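Local coordinates for protein hydroxylase, putative (PDB 3AFF) that probably hydroxylates the steroid-derived phenol 3-HSA to a catechol with reduced flavin and dioxygen, as the oxygenase component of a two-component monooxygenase in cholesterol breakdown, at residues Pro163-Ser168 / Phe207-Ala212; Tyr133-Ser138 / Leu195-Val200; Gln101-Glu106 / Pro203-Leu208; His92-Ala97 / Met231-Met236. One frame throughout, in Å; residues are numbered along the deposited sequence.

Contact 1 (Pro163-Ser168 / Phe207-Ala212)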
loop_
_atom_site.group_PDB
_atom_site.type_symbol
_atom_site.label_atom_id
_atom_site.label_comp_id
_atom_site.label_asym_id
_atom_site.label_seq_id
_atom_site.Cartn_x
_atom_site.Cartn_y
_atom_site.Cartn_z
ATOM N N PRO A 163 50.952 -8.867 5.539
ATOM C CA PRO A 163 50.434 -7.512 5.855
ATOM C C PRO A 163 50.224 -7.256 7.325
ATOM O O PRO A 163 49.673 -8.081 8.044
ATOM C CB PRO A 163 49.079 -7.460 5.128
ATOM C CG PRO A 163 49.202 -8.479 4.008
ATOM C CD PRO A 163 50.045 -9.599 4.617
ATOM N N VAL A 164 50.687 -6.111 7.798
ATOM C CA VAL A 164 50.490 -5.736 9.204
ATOM C C VAL A 164 49.911 -4.305 9.315
ATOM O O VAL A 164 49.596 -3.836 10.429
ATOM C CB VAL A 164 51.872 -5.766 9.988
ATOM C CG1 VAL A 164 52.480 -7.168 9.990
ATOM C CG2 VAL A 164 52.784 -4.735 9.397
ATOM N N ASP A 165 49.814 -3.579 8.190
ATOM C CA ASP A 165 49.266 -2.184 8.226
ATOM C C ASP A 165 48.903 -1.787 6.795
ATOM O O ASP A 165 49.222 -2.513 5.852
ATOM C CB ASP A 165 50.357 -1.239 8.760
ATOM C CG ASP A 165 49.784 0.060 9.387
ATOM O OD1 ASP A 165 48.602 0.428 9.212
ATOM O OD2 ASP A 165 50.556 0.716 10.071
ATOM N N PHE A 166 48.265 -0.631 6.625
ATOM C CA PHE A 166 47.756 -0.165 5.321
ATOM C C PHE A 166 47.682 1.380 5.388
ATOM O O PHE A 166 47.181 1.949 6.388
ATOM C CB PHE A 166 46.362 -0.732 5.005
ATOM C CG PHE A 166 45.939 -0.486 3.596
ATOM C CD1 PHE A 166 46.045 -1.516 2.642
ATOM C CD2 PHE A 166 45.491 0.767 3.189
ATOM C CE1 PHE A 166 45.693 -1.263 1.314
ATOM C CE2 PHE A 166 45.151 1.050 1.863
ATOM C CZ PHE A 166 45.274 -0.012 0.916
ATOM N N GLY A 167 48.173 2.044 4.351
ATOM C CA GLY A 167 48.175 3.497 4.375
ATOM C C GLY A 167 48.719 4.074 3.124
ATOM O O GLY A 167 48.587 3.473 2.093
ATOM N N SER A 168 49.286 5.275 3.215
ATOM C CA SER A 168 49.842 5.987 2.061
ATOM C C SER A 168 51.333 6.266 2.314
ATOM O O SER A 168 51.729 6.724 3.410
ATOM C CB SER A 168 49.124 7.333 1.792
ATOM O OG SER A 168 47.725 7.280 2.109
ATOM N N PHE A 207 55.241 7.457 5.687
ATOM C CA PHE A 207 54.099 6.589 5.562
ATOM C C PHE A 207 53.102 7.048 6.601
ATOM O O PHE A 207 53.511 7.242 7.740
ATOM C CB PHE A 207 54.468 5.157 5.954
ATOM C CG PHE A 207 53.279 4.222 6.125
ATOM C CD1 PHE A 207 52.604 3.710 4.988
ATOM C CD2 PHE A 207 52.902 3.756 7.380
ATOM C CE1 PHE A 207 51.521 2.823 5.098
ATOM C CE2 PHE A 207 51.805 2.865 7.514
ATOM C CZ PHE A 207 51.145 2.378 6.361
ATOM N N LEU A 208 51.799 7.082 6.255
ATOM C CA LEU A 208 50.774 7.418 7.224
ATOM C C LEU A 208 49.668 6.353 7.114
ATOM O O LEU A 208 49.085 6.168 6.023
ATOM C CB LEU A 208 50.193 8.829 6.961
ATOM C CG LEU A 208 48.960 9.166 7.818
ATOM C CD1 LEU A 208 49.361 9.198 9.277
ATOM C CD2 LEU A 208 48.312 10.482 7.416
ATOM N N SER A 209 49.419 5.668 8.234
ATOM C CA SER A 209 48.446 4.588 8.334
ATOM C C SER A 209 46.997 5.133 8.340
ATOM O O SER A 209 46.720 6.209 8.903
ATOM C CB SER A 209 48.750 3.876 9.639
ATOM O OG SER A 209 47.843 2.832 9.925
ATOM N N TYR A 210 46.099 4.391 7.717
ATOM C CA TYR A 210 44.649 4.689 7.756
ATOM C C TYR A 210 44.163 4.549 9.196
ATOM O O TYR A 210 43.286 5.315 9.619
ATOM C CB TYR A 210 43.898 3.711 6.867
ATOM C CG TYR A 210 43.896 4.068 5.403
ATOM C CD1 TYR A 210 44.695 5.121 4.912
ATOM C CD2 TYR A 210 43.072 3.386 4.503
ATOM C CE1 TYR A 210 44.687 5.473 3.569
ATOM C CE2 TYR A 210 43.075 3.744 3.090
ATOM C CZ TYR A 210 43.891 4.755 2.668
ATOM O OH TYR A 210 43.929 5.140 1.362
ATOM N N LYS A 211 44.781 3.639 9.981
ATOM C CA LYS A 211 44.380 3.463 11.346
ATOM C C LYS A 211 44.624 4.780 12.152
ATOM O O LYS A 211 43.713 5.322 12.825
ATOM C CB LYS A 211 45.091 2.261 11.919
ATOM C CG LYS A 211 44.796 2.073 13.416
ATOM C CD LYS A 211 45.716 1.063 14.119
ATOM C CE LYS A 211 45.027 0.538 15.411
ATOM N NZ LYS A 211 43.555 0.086 15.134
ATOM N N ALA A 212 45.838 5.318 12.023
ATOM C CA ALA A 212 46.255 6.543 12.670
ATOM C C ALA A 212 45.424 7.756 12.292
ATOM O O ALA A 212 45.073 8.581 13.145
ATOM C CB ALA A 212 47.810 6.804 12.400
HETATM O O HOH W 1 45.535 0.912 8.490
HETATM O O HOH W 2 46.416 5.182 0.689
HETATM O O HOH W 3 47.254 7.802 4.817
#

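Contact 2 (Tyr133-Ser138 / Leu195-Val200)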
loop_
_atom_site.group_PDB
_atom_site.type_symbol
_atom_site.label_atom_id
_atom_site.label_comp_id
_atom_site.label_asym_id
_atom_site.label_seq_id
_atom_site.Cartn_x
_atom_site.Cartn_y
_atom_site.Cartn_z
ATOM N N TYR A 133 60.737 1.380 4.524
ATOM C CA TYR A 133 59.999 0.434 3.665
ATOM C C TYR A 133 60.652 0.462 2.328
ATOM O O TYR A 133 61.151 1.494 1.921
ATOM C CB TYR A 133 58.545 0.893 3.441
ATOM C CG TYR A 133 57.887 1.217 4.745
ATOM C CD1 TYR A 133 57.386 0.189 5.557
ATOM C CD2 TYR A 133 57.766 2.545 5.179
ATOM C CE1 TYR A 133 56.791 0.460 6.786
ATOM C CE2 TYR A 133 57.138 2.847 6.446
ATOM C CZ TYR A 133 56.679 1.815 7.221
ATOM O OH TYR A 133 56.105 2.073 8.440
ATOM N N LEU A 134 60.670 -0.694 1.680
ATOM C CA LEU A 134 61.026 -0.780 0.297
ATOM C C LEU A 134 59.673 -0.913 -0.448
ATOM O O LEU A 134 58.915 -1.873 -0.225
ATOM C CB LEU A 134 61.971 -1.996 0.075
ATOM C CG LEU A 134 62.669 -2.037 -1.305
ATOM C CD1 LEU A 134 63.715 -0.879 -1.474
ATOM C CD2 LEU A 134 63.364 -3.369 -1.415
ATOM N N VAL A 135 59.408 0.045 -1.342
ATOM C CA VAL A 135 58.116 0.148 -2.017
ATOM C C VAL A 135 58.229 -0.224 -3.501
ATOM O O VAL A 135 59.209 0.138 -4.175
ATOM C CB VAL A 135 57.450 1.545 -1.838
ATOM C CG1 VAL A 135 56.105 1.638 -2.675
ATOM C CG2 VAL A 135 57.149 1.820 -0.300
ATOM N N ASN A 136 57.236 -0.981 -3.956
ATOM C CA ASN A 136 57.184 -1.474 -5.325
ATOM C C ASN A 136 55.759 -1.470 -5.759
ATOM O O ASN A 136 54.888 -1.868 -4.997
ATOM C CB ASN A 136 57.751 -2.901 -5.447
ATOM C CG ASN A 136 59.265 -2.904 -5.559
ATOM O OD1 ASN A 136 59.829 -2.488 -6.582
ATOM N ND2 ASN A 136 59.936 -3.300 -4.495
ATOM N N GLY A 137 55.510 -1.046 -6.995
ATOM C CA GLY A 137 54.166 -1.155 -7.514
ATOM C C GLY A 137 53.957 -0.347 -8.742
ATOM O O GLY A 137 54.882 0.299 -9.203
ATOM N N SER A 138 52.727 -0.358 -9.257
ATOM C CA SER A 138 52.410 0.355 -10.486
ATOM C C SER A 138 50.968 0.853 -10.341
ATOM O O SER A 138 50.025 0.053 -10.411
ATOM C CB SER A 138 52.562 -0.560 -11.726
ATOM O OG SER A 138 52.253 0.227 -12.884
ATOM N N LEU A 195 51.846 5.514 -12.212
ATOM C CA LEU A 195 53.080 5.840 -11.442
ATOM C C LEU A 195 53.783 4.529 -11.179
ATOM O O LEU A 195 53.234 3.634 -10.522
ATOM C CB LEU A 195 52.759 6.536 -10.103
ATOM C CG LEU A 195 51.686 7.633 -10.062
ATOM C CD1 LEU A 195 51.210 7.949 -8.624
ATOM C CD2 LEU A 195 52.200 8.878 -10.797
ATOM N N VAL A 196 54.999 4.423 -11.702
ATOM C CA VAL A 196 55.769 3.167 -11.589
ATOM C C VAL A 196 56.879 3.351 -10.569
ATOM O O VAL A 196 57.649 4.250 -10.682
ATOM C CB VAL A 196 56.372 2.726 -12.972
ATOM C CG1 VAL A 196 57.057 1.347 -12.866
ATOM C CG2 VAL A 196 55.269 2.695 -14.052
ATOM N N VAL A 197 56.923 2.486 -9.563
ATOM C CA VAL A 197 57.776 2.678 -8.413
ATOM C C VAL A 197 58.539 1.360 -8.303
ATOM O O VAL A 197 57.923 0.327 -8.221
ATOM C CB VAL A 197 56.903 2.954 -7.103
ATOM C CG1 VAL A 197 57.754 3.095 -5.899
ATOM C CG2 VAL A 197 55.995 4.219 -7.292
ATOM N N LYS A 198 59.872 1.417 -8.309
ATOM C CA LYS A 198 60.693 0.184 -8.216
ATOM C C LYS A 198 61.750 0.320 -7.147
ATOM O O LYS A 198 62.643 1.181 -7.255
ATOM C CB LYS A 198 61.408 -0.151 -9.537
ATOM C CG LYS A 198 60.798 0.448 -10.762
ATOM C CD LYS A 198 60.980 -0.437 -12.063
ATOM C CE LYS A 198 60.501 0.343 -13.336
ATOM N NZ LYS A 198 60.931 1.844 -13.406
ATOM N N ASP A 199 61.661 -0.532 -6.135
ATOM C CA ASP A 199 62.671 -0.651 -5.075
ATOM C C ASP A 199 63.010 0.704 -4.476
ATOM O O ASP A 199 64.193 1.060 -4.377
ATOM C CB ASP A 199 63.970 -1.330 -5.578
ATOM C CG ASP A 199 63.822 -2.825 -5.755
ATOM O OD1 ASP A 199 62.918 -3.406 -5.140
ATOM O OD2 ASP A 199 64.637 -3.434 -6.512
ATOM N N VAL A 200 61.978 1.463 -4.087
ATOM C CA VAL A 200 62.171 2.789 -3.497
ATOM C C VAL A 200 62.130 2.743 -1.975
ATOM O O VAL A 200 61.107 2.286 -1.367
ATOM C CB VAL A 200 61.118 3.818 -4.060
ATOM C CG1 VAL A 200 61.235 5.121 -3.351
ATOM C CG2 VAL A 200 61.319 4.012 -5.583
#

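Contact 3 (Gln101-Glu106 / Pro203-Leu208)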
loop_
_atom_site.group_PDB
_atom_site.type_symbol
_atom_site.label_atom_id
_atom_site.label_comp_id
_atom_site.label_asym_id
_atom_site.label_seq_id
_atom_site.Cartn_x
_atom_site.Cartn_y
_atom_site.Cartn_z
ATOM N N GLN A 101 55.343 16.186 10.931
ATOM C CA GLN A 101 55.937 17.477 10.576
ATOM C C GLN A 101 57.176 17.298 9.673
ATOM O O GLN A 101 57.404 18.068 8.726
ATOM C CB GLN A 101 56.328 18.163 11.889
ATOM C CG GLN A 101 56.943 19.564 11.744
ATOM C CD GLN A 101 55.987 20.577 11.142
ATOM O OE1 GLN A 101 54.769 20.445 11.307
ATOM N NE2 GLN A 101 56.526 21.616 10.485
ATOM N N ARG A 102 57.987 16.261 9.932
ATOM C CA ARG A 102 59.181 16.069 9.057
ATOM C C ARG A 102 58.840 15.831 7.568
ATOM O O ARG A 102 59.565 16.286 6.677
ATOM C CB ARG A 102 60.059 14.953 9.609
ATOM C CG ARG A 102 61.380 14.787 8.882
ATOM C CD ARG A 102 62.496 14.054 9.740
ATOM N NE ARG A 102 62.089 12.766 10.322
ATOM C CZ ARG A 102 61.860 12.611 11.628
ATOM N NH1 ARG A 102 62.036 13.677 12.437
ATOM N NH2 ARG A 102 61.451 11.422 12.107
ATOM N N ALA A 103 57.745 15.097 7.302
ATOM C CA ALA A 103 57.317 14.849 5.938
ATOM C C ALA A 103 56.848 16.151 5.309
ATOM O O ALA A 103 57.171 16.442 4.136
ATOM C CB ALA A 103 56.188 13.819 5.927
ATOM N N GLN A 104 56.033 16.907 6.062
ATOM C CA GLN A 104 55.510 18.209 5.580
ATOM C C GLN A 104 56.689 19.139 5.244
ATOM O O GLN A 104 56.720 19.769 4.216
ATOM C CB GLN A 104 54.648 18.850 6.670
ATOM C CG GLN A 104 53.333 18.157 6.946
ATOM C CD GLN A 104 52.610 18.846 8.073
ATOM O OE1 GLN A 104 52.292 20.036 7.978
ATOM N NE2 GLN A 104 52.333 18.125 9.133
ATOM N N GLU A 105 57.681 19.160 6.138
ATOM C CA GLU A 105 58.938 19.962 5.945
ATOM C C GLU A 105 59.668 19.594 4.666
ATOM O O GLU A 105 60.034 20.512 3.867
ATOM C CB GLU A 105 59.841 19.871 7.194
ATOM C CG GLU A 105 61.244 20.518 7.006
ATOM C CD GLU A 105 61.176 22.064 7.022
ATOM O OE1 GLU A 105 60.232 22.601 7.658
ATOM O OE2 GLU A 105 62.080 22.724 6.441
ATOM N N GLU A 106 59.777 18.279 4.380
ATOM C CA GLU A 106 60.359 17.853 3.112
ATOM C C GLU A 106 59.658 18.342 1.832
ATOM O O GLU A 106 60.290 18.670 0.801
ATOM C CB GLU A 106 60.564 16.320 3.080
ATOM C CG GLU A 106 61.538 15.834 4.160
ATOM C CD GLU A 106 61.633 14.326 4.270
ATOM O OE1 GLU A 106 62.554 13.797 4.939
ATOM O OE2 GLU A 106 60.822 13.656 3.657
ATOM N N PRO A 203 61.240 6.394 4.098
ATOM C CA PRO A 203 61.419 6.359 5.550
ATOM C C PRO A 203 60.076 6.343 6.348
ATOM O O PRO A 203 59.032 6.725 5.815
ATOM C CB PRO A 203 62.267 7.619 5.814
ATOM C CG PRO A 203 61.850 8.614 4.686
ATOM C CD PRO A 203 61.620 7.676 3.485
ATOM N N ARG A 204 60.104 5.907 7.607
ATOM C CA ARG A 204 58.872 5.830 8.409
ATOM C C ARG A 204 58.006 7.095 8.517
ATOM O O ARG A 204 56.764 7.004 8.606
ATOM C CB ARG A 204 59.136 5.198 9.791
ATOM C CG ARG A 204 59.352 3.646 9.660
ATOM C CD ARG A 204 59.238 2.934 10.941
ATOM N NE ARG A 204 60.274 3.358 11.908
ATOM C CZ ARG A 204 61.426 2.704 12.052
ATOM N NH1 ARG A 204 61.684 1.643 11.290
ATOM N NH2 ARG A 204 62.298 3.091 12.950
ATOM N N HIS A 205 58.631 8.262 8.494
ATOM C CA HIS A 205 57.905 9.486 8.636
ATOM C C HIS A 205 57.178 9.809 7.333
ATOM O O HIS A 205 56.352 10.735 7.309
ATOM C CB HIS A 205 58.788 10.688 9.107
ATOM C CG HIS A 205 59.893 11.029 8.155
ATOM N ND1 HIS A 205 61.081 10.327 8.114
ATOM C CD2 HIS A 205 59.965 11.944 7.168
ATOM C CE1 HIS A 205 61.845 10.809 7.157
ATOM N NE2 HIS A 205 61.188 11.783 6.559
ATOM N N ARG A 206 57.470 9.045 6.260
ATOM C CA ARG A 206 56.728 9.261 5.033
ATOM C C ARG A 206 55.728 8.139 4.679
ATOM O O ARG A 206 55.393 7.937 3.547
ATOM C CB ARG A 206 57.665 9.615 3.882
ATOM C CG ARG A 206 58.244 11.037 3.950
ATOM C CD ARG A 206 58.742 11.549 2.603
ATOM N NE ARG A 206 60.174 11.287 2.436
ATOM C CZ ARG A 206 60.716 10.441 1.546
ATOM N NH1 ARG A 206 59.940 9.741 0.699
ATOM N NH2 ARG A 206 62.053 10.241 1.522
ATOM N N PHE A 207 55.241 7.457 5.687
ATOM C CA PHE A 207 54.099 6.589 5.562
ATOM C C PHE A 207 53.102 7.048 6.601
ATOM O O PHE A 207 53.511 7.242 7.740
ATOM C CB PHE A 207 54.468 5.157 5.954
ATOM C CG PHE A 207 53.279 4.222 6.125
ATOM C CD1 PHE A 207 52.604 3.710 4.988
ATOM C CD2 PHE A 207 52.902 3.756 7.380
ATOM C CE1 PHE A 207 51.521 2.823 5.098
ATOM C CE2 PHE A 207 51.805 2.865 7.514
ATOM C CZ PHE A 207 51.145 2.378 6.361
ATOM N N LEU A 208 51.799 7.082 6.255
ATOM C CA LEU A 208 50.774 7.418 7.224
ATOM C C LEU A 208 49.668 6.353 7.114
ATOM O O LEU A 208 49.085 6.168 6.023
ATOM C CB LEU A 208 50.193 8.829 6.961
ATOM C CG LEU A 208 48.960 9.166 7.818
ATOM C CD1 LEU A 208 49.361 9.198 9.277
ATOM C CD2 LEU A 208 48.312 10.482 7.416
#

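Contact 4 (His92-Ala97 / Met231-Met236)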
loop_
_atom_site.group_PDB
_atom_site.type_symbol
_atom_site.label_atom_id
_atom_site.label_comp_id
_atom_site.label_asym_id
_atom_site.label_seq_id
_atom_site.Cartn_x
_atom_site.Cartn_y
_atom_site.Cartn_z
ATOM N N HIS A 92 44.830 17.038 -1.405
ATOM C CA HIS A 92 46.031 16.374 -0.896
ATOM C C HIS A 92 46.839 17.258 0.016
ATOM O O HIS A 92 47.664 16.770 0.746
ATOM C CB HIS A 92 46.918 15.847 -2.043
ATOM C CG HIS A 92 46.233 14.851 -2.929
ATOM N ND1 HIS A 92 46.630 14.648 -4.231
ATOM C CD2 HIS A 92 45.188 14.013 -2.713
ATOM C CE1 HIS A 92 45.846 13.737 -4.788
ATOM N NE2 HIS A 92 44.969 13.330 -3.888
ATOM N N ASN A 93 46.610 18.575 -0.034
ATOM C CA ASN A 93 47.257 19.471 0.961
ATOM C C ASN A 93 46.655 19.345 2.344
ATOM O O ASN A 93 47.320 19.696 3.335
ATOM C CB ASN A 93 47.196 20.935 0.536
ATOM C CG ASN A 93 48.021 21.222 -0.680
ATOM O OD1 ASN A 93 48.813 20.394 -1.132
ATOM N ND2 ASN A 93 47.847 22.418 -1.236
ATOM N N TRP A 94 45.365 18.971 2.395
ATOM C CA TRP A 94 44.705 18.480 3.608
ATOM C C TRP A 94 45.369 17.171 4.063
ATOM O O TRP A 94 45.670 16.936 5.266
ATOM C CB TRP A 94 43.149 18.294 3.347
ATOM C CG TRP A 94 42.367 17.723 4.542
ATOM C CD1 TRP A 94 41.842 18.433 5.604
ATOM C CD2 TRP A 94 42.056 16.341 4.803
ATOM N NE1 TRP A 94 41.241 17.572 6.489
ATOM C CE2 TRP A 94 41.371 16.292 6.034
ATOM C CE3 TRP A 94 42.303 15.126 4.099
ATOM C CZ2 TRP A 94 40.913 15.088 6.600
ATOM C CZ3 TRP A 94 41.835 13.933 4.641
ATOM C CH2 TRP A 94 41.161 13.915 5.892
ATOM N N HIS A 95 45.554 16.231 3.135
ATOM C CA HIS A 95 46.015 14.945 3.577
ATOM C C HIS A 95 47.475 15.043 4.143
ATOM O O HIS A 95 47.786 14.404 5.123
ATOM C CB HIS A 95 46.037 13.954 2.391
ATOM C CG HIS A 95 46.301 12.542 2.806
ATOM N ND1 HIS A 95 46.422 11.524 1.889
ATOM C CD2 HIS A 95 46.452 11.972 4.030
ATOM C CE1 HIS A 95 46.595 10.381 2.531
ATOM N NE2 HIS A 95 46.612 10.620 3.830
ATOM N N LEU A 96 48.329 15.816 3.493
ATOM C CA LEU A 96 49.754 15.991 3.912
ATOM C C LEU A 96 49.900 16.635 5.286
ATOM O O LEU A 96 50.836 16.370 6.037
ATOM C CB LEU A 96 50.529 16.793 2.844
ATOM C CG LEU A 96 52.022 16.918 3.137
ATOM C CD1 LEU A 96 52.647 15.503 3.251
ATOM C CD2 LEU A 96 52.654 17.739 2.092
ATOM N N ALA A 97 48.925 17.466 5.624
ATOM C CA ALA A 97 48.800 18.083 6.954
ATOM C C ALA A 97 48.688 17.058 8.035
ATOM O O ALA A 97 48.931 17.406 9.158
ATOM C CB ALA A 97 47.506 18.988 6.999
ATOM N N MET A 231 38.483 16.433 10.190
ATOM C CA MET A 231 37.365 15.915 9.354
ATOM C C MET A 231 37.593 14.432 9.031
ATOM O O MET A 231 38.730 14.006 8.993
ATOM C CB MET A 231 37.272 16.748 8.070
ATOM C CG MET A 231 36.688 18.115 8.309
ATOM S SD MET A 231 34.884 18.111 8.637
ATOM C CE MET A 231 34.351 17.685 7.011
ATOM N N PRO A 232 36.512 13.622 8.904
ATOM C CA PRO A 232 36.787 12.249 8.669
ATOM C C PRO A 232 37.264 11.937 7.246
ATOM O O PRO A 232 36.809 12.535 6.261
ATOM C CB PRO A 232 35.457 11.547 8.969
ATOM C CG PRO A 232 34.445 12.604 8.999
ATOM C CD PRO A 232 35.065 13.900 9.036
ATOM N N TRP A 233 38.214 11.022 7.158
ATOM C CA TRP A 233 38.664 10.549 5.841
ATOM C C TRP A 233 37.496 10.053 4.970
ATOM O O TRP A 233 37.420 10.387 3.774
ATOM C CB TRP A 233 39.702 9.441 6.034
ATOM C CG TRP A 233 40.098 8.772 4.760
ATOM C CD1 TRP A 233 39.546 7.644 4.233
ATOM C CD2 TRP A 233 41.142 9.171 3.861
ATOM N NE1 TRP A 233 40.182 7.305 3.054
ATOM C CE2 TRP A 233 41.177 8.219 2.817
ATOM C CE3 TRP A 233 42.081 10.221 3.854
ATOM C CZ2 TRP A 233 42.081 8.316 1.726
ATOM C CZ3 TRP A 233 42.980 10.309 2.784
ATOM C CH2 TRP A 233 42.983 9.343 1.743
ATOM N N GLY A 234 36.599 9.305 5.607
ATOM C CA GLY A 234 35.471 8.619 4.916
ATOM C C GLY A 234 34.455 9.583 4.322
ATOM O O GLY A 234 33.667 9.202 3.419
ATOM N N THR A 235 34.429 10.824 4.841
ATOM C CA THR A 235 33.744 11.935 4.195
ATOM C C THR A 235 34.610 12.710 3.247
ATOM O O THR A 235 34.199 12.989 2.091
ATOM C CB THR A 235 33.019 12.896 5.217
ATOM O OG1 THR A 235 32.196 12.113 6.099
ATOM C CG2 THR A 235 32.074 13.870 4.489
ATOM N N MET A 236 35.811 13.071 3.667
ATOM C CA MET A 236 36.623 13.992 2.817
ATOM C C MET A 236 37.024 13.354 1.476
ATOM O O MET A 236 37.037 13.956 0.441
ATOM C CB MET A 236 37.877 14.431 3.585
ATOM C CG MET A 236 37.574 15.395 4.767
ATOM S SD MET A 236 37.105 17.051 4.224
ATOM C CE MET A 236 38.609 17.778 3.651
#

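Contact 1 (Pro163-Ser168 / Phe207-Ala212)
Asp165 and Ser209 meet across the strand edge through one carboxylate oxygen that serves both segments. Ser209 OG donates to the syn lone pair of Asp165 OD1 at 2.6 Å. The same OD1 takes the backbone N-H of Phe166 on its anti side, 31° out of the carboxylate plane. Ser209 is also the N-cap of helix 210-214, and its OG accepts a capping bond from Lys211 N. Asp165 CG stands anti to the backbone N (chi1 -156°), which carries the carboxylate to this corner; its OD2 lies in the plane of the Phe207 ring, 3.6 Å from Phe207 CE2.

The backbones pair antiparallel. Ser168 and Leu208 exchange two bonds, and Tyr210 N donates to Phe166 O at 3.0 Å. Between them Gly167 faces Ser209 with CA atoms 4.1 Å apart. Gly167 CA also lies 3.3 Å from Leu208 O and close to Phe207 CE1. Phe166 and Tyr210 lie side by side, with Phe166 CD2 over one face of the tyrosine. Tyr210 OH and Ser168 OG share a water, and Phe385 of the second subunit packs on Phe166. Two donors on Asp165 OD1 would probably stabilise the charged carboxylate. Ser209 OG donates to that carboxylate and accepts from Lys211 N, so one hydroxyl links strand 162-172 to the first turn of the helix.

Contact 2 (Tyr133-Ser138 / Leu195-Val200)
Asn136 turns its amide toward Asp199 with CG anti to the carbonyl carbon (chi1 -83°), and Asp199 sends its carboxylate back with a similar first torsion (chi1 -75°). The two groups meet at a G1 beta bulge in an antiparallel strand pair. Asp199 and Val200 both face Val135, and the register shifts by one residue before Gly137. Asp199 has positive phi and psi, and the chain turns a corner there.

Asn136 bonds to Asp199 twice. OD1 accepts from Asp199 N at 2.7 Å, with the donor above the carbonyl plane and not on a lone pair. ND2 donates to Asp199 OD1 at 3.1 Å, nearly in its own amide plane, and reaches the carboxylate on its anti side. Asp199 N is also near Val135 O, but the angle there is poor; this N-H goes to the asparagine side chain.

Val135 and Val200 exchange two main-chain bonds within the bulge; beyond it Gly137 and Val197 do the same. Val135, Val197 and Val200 lie on one face, where they pack against Phe169 and Ile171 of strand 162-172. These strands belong to the beta domain of the acyl-CoA dehydrogenase fold. Toward the other end Leu195 reaches Ser119 and Ser142, which probably bind FMN. Asp160 of the second subunit packs on Asn136. Within the valine face, Val135 CG1 touches Val197 CG1 at 3.9 Å.

Contact 3 (Gln101-Glu106 / Pro203-Leu208)
The His205 ring has Arg102 over one face and Glu106 at its edge. Arg102 lays CG over the ring, 3.9 Å from the centroid, in a CH-pi contact. Its NE stands above the same face near the rim, 3.4 Å from His205 ND1. The guanidinium is steeply inclined to the imidazole, with planes 73° apart, so its own edge points at the ring and the two do not stack. The arginine chain bends at chi3 (52°) to bring NE there.

At the edge, His205 NE2 donates to Glu106 OE1 at 2.9 Å. The bond comes from above the carboxylate plane and is tilted only slightly from the imidazole plane. The other oxygen, OE2, accepts from Arg206 NE at 2.7 Å through its syn lone pair, in a salt bridge whose N-H points somewhat off line. One glutamate therefore holds two successive residues, one with each oxygen. Pro203 CD lies against one face of the Arg206 guanidinium. Ala103 CB packs on His205 O, 3.4 Å away, and on Arg206 CG.

This is structural packing at the surface, away from the flavin site. It joins helix 101-108 of the N-terminal helical domain to the short 3-10 turn that leads into strand 207-209. Arg206 NH1 also bonds to Leu170 O, and Ala103 rests on Leu170, so strand 162-172 backs the junction. Trp150 of strand 150-159 packs on Glu106 and Arg206.

Contact 4 (His92-Ala97 / Met231-Met236)
Met236 packs on Trp94 where two helices of the acyl-CoA dehydrogenase fold meet, 80-96 of the N-terminal helical domain and the start of 233-259. Its CB lies 4.0 Å from Trp94 CH2. CG comes next, over the same face near the rim, 3.8 Å from Trp94 CZ2. The chain then bends at chi2 (-72°) and chi3 (-73°). SD stays farther off, above the five-membered ring, in a long Met-aromatic contact. CE folds down onto that ring, 3.7 Å from its centroid and almost on the ring normal.

The edge of the Trp94 indole meets Met231 O at CZ2 and Trp233 CE3 at CZ3. Its NE1 bonds to Val228 O, which, with the packing, holds the indole in its rotation. No hydrogen bond joins the two segments. The polar ends turn elsewhere: Trp233 NE1 to Glu374, and His95 ND1 to the hydroxyl of Tyr120, a probable FMN-binding residue. His95 would then be a second-shell residue of the flavin site. Trp233 sets its edge against the His95 face in a T-shaped pair with planes at 57°. Trp233 CZ3 sits over the centre of the imidazole, 3.6 Å from His95 CE1.

Contacts 1 and 4 are buried, contact 2 is partly buried and contact 3 lies at the surface. Contacts 1, 2 and 3 all reach the same mixed sheet. Contacts 1 and 3 share strand 207-209, and Tyr133 of contact 2 packs on Phe207 of that strand. Contact 4 joins helix to helix, and its His95 and Trp233 touch Ser168 and Tyr210 of contact 1. The chemistry follows position. Main-chain pairing dominates contacts 1 and 2, salt-bridge and imidazole bonds hold contact 3, and aromatic and methionine packing makes contact 4. Contacts 1 and 2 also touch the second subunit; contacts 3 and 4 stay within one chain.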